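Local coordinates for 2-hydroxyisobutyryl-CoA synthetase (Aquincola tertiaricarbonis, PDB 6HDY), which is a CoA synthetase by name, of the ANL superfamily, whose members pair a large AMP-binding domain with a small C-terminal one, at residues V19-N24 / Y33-R38. Sequence-based numbering, arbitrary orientation.
Sequences VEYDEN and YWFPRR
Y21 meets F35 and R38 through CE1 on its ring rim and through its hydroxyl, so that one tyrosine serves both an apolar and a charged neighbour, a good example of two well-separated backbones joined by side chains alone. The nearest alpha carbons, those of Y21 and F35, stand 11.9 Å apart. Both rings have CG anti to the carbonyl carbon (chi1 -71° in Y21, nearly the same in F35), which sends them into the space between the segments. They meet rim to rim, CE1 of Y21 lying 3.6 Å from CE2 of F35; with centroids 6.0 Å apart and planes inclined by only 20°, neither ring covers the other. One face of each ring is covered by a near neighbour in sequence: CG2 of V19 rests over the tyrosine near its rim, while CD1 of W34 sits 3.4 Å above the centre of the F35 ring.

F35 is the N-cap residue of helix 36-40, and R38 reaches out from that helix's first turn. Its chain bends at chi3, and NH1 arrives at the edge of the Y21 ring, near its plane. NH1 donates a weak hydrogen bond to Y21 OH, 3.2 Å long and bent to 121°. Stronger partners lie outside: E331 hydrogen-bonds to the same hydroxyl and forms a salt bridge with NH2 of R38, and D302 pairs with NE. Helix 141-157 adds N149 against Y21 and R153 against F35. The buried arginine charge is thus probably balanced mainly by the two carboxylates, with the tyrosine hydroxyl a secondary acceptor that ties the N-terminal segment to the same polar cluster.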
loop_
_atom_site.group_PDB
_atom_site.type_symbol
_atom_site.label_atom_id
_atom_site.label_comp_id
_atom_site.label_asym_id
_atom_site.label_seq_id
_atom_site.Cartn_x
_atom_site.Cartn_y
_atom_site.Cartn_z
ATOM N N VAL A 19 5.161 5.753 26.435
ATOM C CA VAL A 19 3.796 6.269 26.280
ATOM C C VAL A 19 2.772 5.101 26.080
ATOM O O VAL A 19 3.145 4.022 25.631
ATOM C CB VAL A 19 3.758 7.362 25.176
ATOM C CG1 VAL A 19 3.663 6.744 23.779
ATOM C CG2 VAL A 19 2.648 8.377 25.423
ATOM N N GLU A 20 1.507 5.328 26.456
ATOM C CA GLU A 20 0.439 4.335 26.426
ATOM C C GLU A 20 -0.927 5.011 26.334
ATOM O O GLU A 20 -1.687 5.042 27.311
ATOM C CB GLU A 20 0.514 3.470 27.706
ATOM C CG GLU A 20 0.817 2.013 27.400
ATOM C CD GLU A 20 -0.130 0.998 28.016
ATOM O OE1 GLU A 20 -0.637 0.134 27.265
ATOM O OE2 GLU A 20 -0.374 1.073 29.242
ATOM N N TYR A 21 -1.247 5.511 25.150
ATOM C CA TYR A 21 -2.470 6.260 24.877
ATOM C C TYR A 21 -3.790 5.496 24.964
ATOM O O TYR A 21 -3.902 4.392 24.442
ATOM C CB TYR A 21 -2.383 6.916 23.501
ATOM C CG TYR A 21 -1.410 8.076 23.405
ATOM C CD1 TYR A 21 -1.661 9.281 24.064
ATOM C CD2 TYR A 21 -0.297 8.009 22.567
ATOM C CE1 TYR A 21 -0.773 10.351 23.971
ATOM C CE2 TYR A 21 0.572 9.086 22.430
ATOM C CZ TYR A 21 0.328 10.261 23.130
ATOM O OH TYR A 21 1.168 11.331 22.958
ATOM N N ASP A 22 -4.815 6.141 25.559
ATOM C CA ASP A 22 -6.188 5.643 25.605
ATOM C C ASP A 22 -6.688 5.688 24.148
ATOM O O ASP A 22 -6.841 6.762 23.561
ATOM C CB ASP A 22 -7.072 6.522 26.537
ATOM C CG ASP A 22 -8.577 6.221 26.551
ATOM O OD1 ASP A 22 -9.016 5.297 25.816
ATOM O OD2 ASP A 22 -9.317 6.919 27.281
ATOM N N GLU A 23 -6.897 4.496 23.571
ATOM C CA GLU A 23 -7.357 4.267 22.208
ATOM C C GLU A 23 -8.810 4.713 21.993
ATOM O O GLU A 23 -9.224 4.898 20.849
ATOM C CB GLU A 23 -7.173 2.778 21.831
ATOM C CG GLU A 23 -5.721 2.311 21.730
ATOM C CD GLU A 23 -4.868 2.981 20.662
ATOM O OE1 GLU A 23 -3.644 3.121 20.883
ATOM O OE2 GLU A 23 -5.422 3.382 19.614
ATOM N N ASN A 24 -9.575 4.906 23.082
ATOM C CA ASN A 24 -10.979 5.314 23.001
ATOM C C ASN A 24 -11.223 6.803 23.176
ATOM O O ASN A 24 -12.358 7.250 23.004
ATOM C CB ASN A 24 -11.833 4.506 23.985
ATOM C CG ASN A 24 -11.883 3.059 23.582
ATOM O OD1 ASN A 24 -12.138 2.721 22.411
ATOM N ND2 ASN A 24 -11.500 2.194 24.504
ATOM N N TYR A 33 -8.329 21.819 19.844
ATOM C CA TYR A 33 -7.161 21.031 20.228
ATOM C C TYR A 33 -7.518 19.621 20.685
ATOM O O TYR A 33 -8.517 19.426 21.386
ATOM C CB TYR A 33 -6.375 21.752 21.342
ATOM C CG TYR A 33 -6.391 23.261 21.224
ATOM C CD1 TYR A 33 -5.542 23.922 20.338
ATOM C CD2 TYR A 33 -7.249 24.033 22.002
ATOM C CE1 TYR A 33 -5.562 25.310 20.215
ATOM C CE2 TYR A 33 -7.257 25.424 21.909
ATOM C CZ TYR A 33 -6.413 26.058 21.013
ATOM O OH TYR A 33 -6.420 27.426 20.915
ATOM N N TRP A 34 -6.690 18.639 20.281
ATOM C CA TRP A 34 -6.807 17.243 20.680
ATOM C C TRP A 34 -6.361 17.182 22.139
ATOM O O TRP A 34 -7.077 16.617 22.968
ATOM C CB TRP A 34 -5.945 16.338 19.777
ATOM C CG TRP A 34 -5.984 14.877 20.139
ATOM C CD1 TRP A 34 -5.254 14.253 21.108
ATOM C CD2 TRP A 34 -6.706 13.842 19.454
ATOM N NE1 TRP A 34 -5.522 12.900 21.108
ATOM C CE2 TRP A 34 -6.405 12.620 20.099
ATOM C CE3 TRP A 34 -7.561 13.822 18.335
ATOM C CZ2 TRP A 34 -6.937 11.397 19.676
ATOM C CZ3 TRP A 34 -8.109 12.612 17.937
ATOM C CH2 TRP A 34 -7.806 11.421 18.612
ATOM N N PHE A 35 -5.200 17.801 22.452
ATOM C CA PHE A 35 -4.699 17.891 23.823
ATOM C C PHE A 35 -4.544 19.370 24.208
ATOM O O PHE A 35 -3.479 19.947 23.982
ATOM C CB PHE A 35 -3.402 17.094 24.026
ATOM C CG PHE A 35 -3.552 15.587 24.032
ATOM C CD1 PHE A 35 -4.623 14.977 24.680
ATOM C CD2 PHE A 35 -2.591 14.774 23.433
ATOM C CE1 PHE A 35 -4.727 13.587 24.738
ATOM C CE2 PHE A 35 -2.703 13.385 23.475
ATOM C CZ PHE A 35 -3.773 12.797 24.123
ATOM N N PRO A 36 -5.611 20.011 24.768
ATOM C CA PRO A 36 -5.510 21.438 25.122
ATOM C C PRO A 36 -4.271 21.830 25.935
ATOM O O PRO A 36 -3.626 22.815 25.575
ATOM C CB PRO A 36 -6.815 21.713 25.893
ATOM C CG PRO A 36 -7.784 20.683 25.362
ATOM C CD PRO A 36 -6.955 19.467 25.077
ATOM N N ARG A 37 -3.925 21.063 27.002
ATOM C CA ARG A 37 -2.771 21.378 27.854
ATOM C C ARG A 37 -1.463 21.315 27.117
ATOM O O ARG A 37 -0.835 22.356 26.975
ATOM C CB ARG A 37 -2.722 20.533 29.146
ATOM C CG ARG A 37 -1.565 20.886 30.102
ATOM C CD ARG A 37 -1.680 22.301 30.669
ATOM N NE ARG A 37 -0.566 22.655 31.553
ATOM C CZ ARG A 37 -0.225 23.906 31.864
ATOM N NH1 ARG A 37 0.791 24.138 32.690
ATOM N NH2 ARG A 37 -0.882 24.932 31.334
ATOM N N ARG A 38 -1.072 20.119 26.605
ATOM C CA ARG A 38 0.186 19.907 25.873
ATOM C C ARG A 38 0.411 20.913 24.733
ATOM O O ARG A 38 1.523 21.417 24.569
ATOM C CB ARG A 38 0.271 18.470 25.353
ATOM C CG ARG A 38 0.526 17.432 26.451
ATOM C CD ARG A 38 0.363 15.985 25.974
ATOM N NE ARG A 38 1.426 15.583 25.053
ATOM C CZ ARG A 38 1.798 14.329 24.814
ATOM N NH1 ARG A 38 1.214 13.322 25.450
ATOM N NH2 ARG A 38 2.757 14.073 23.933
#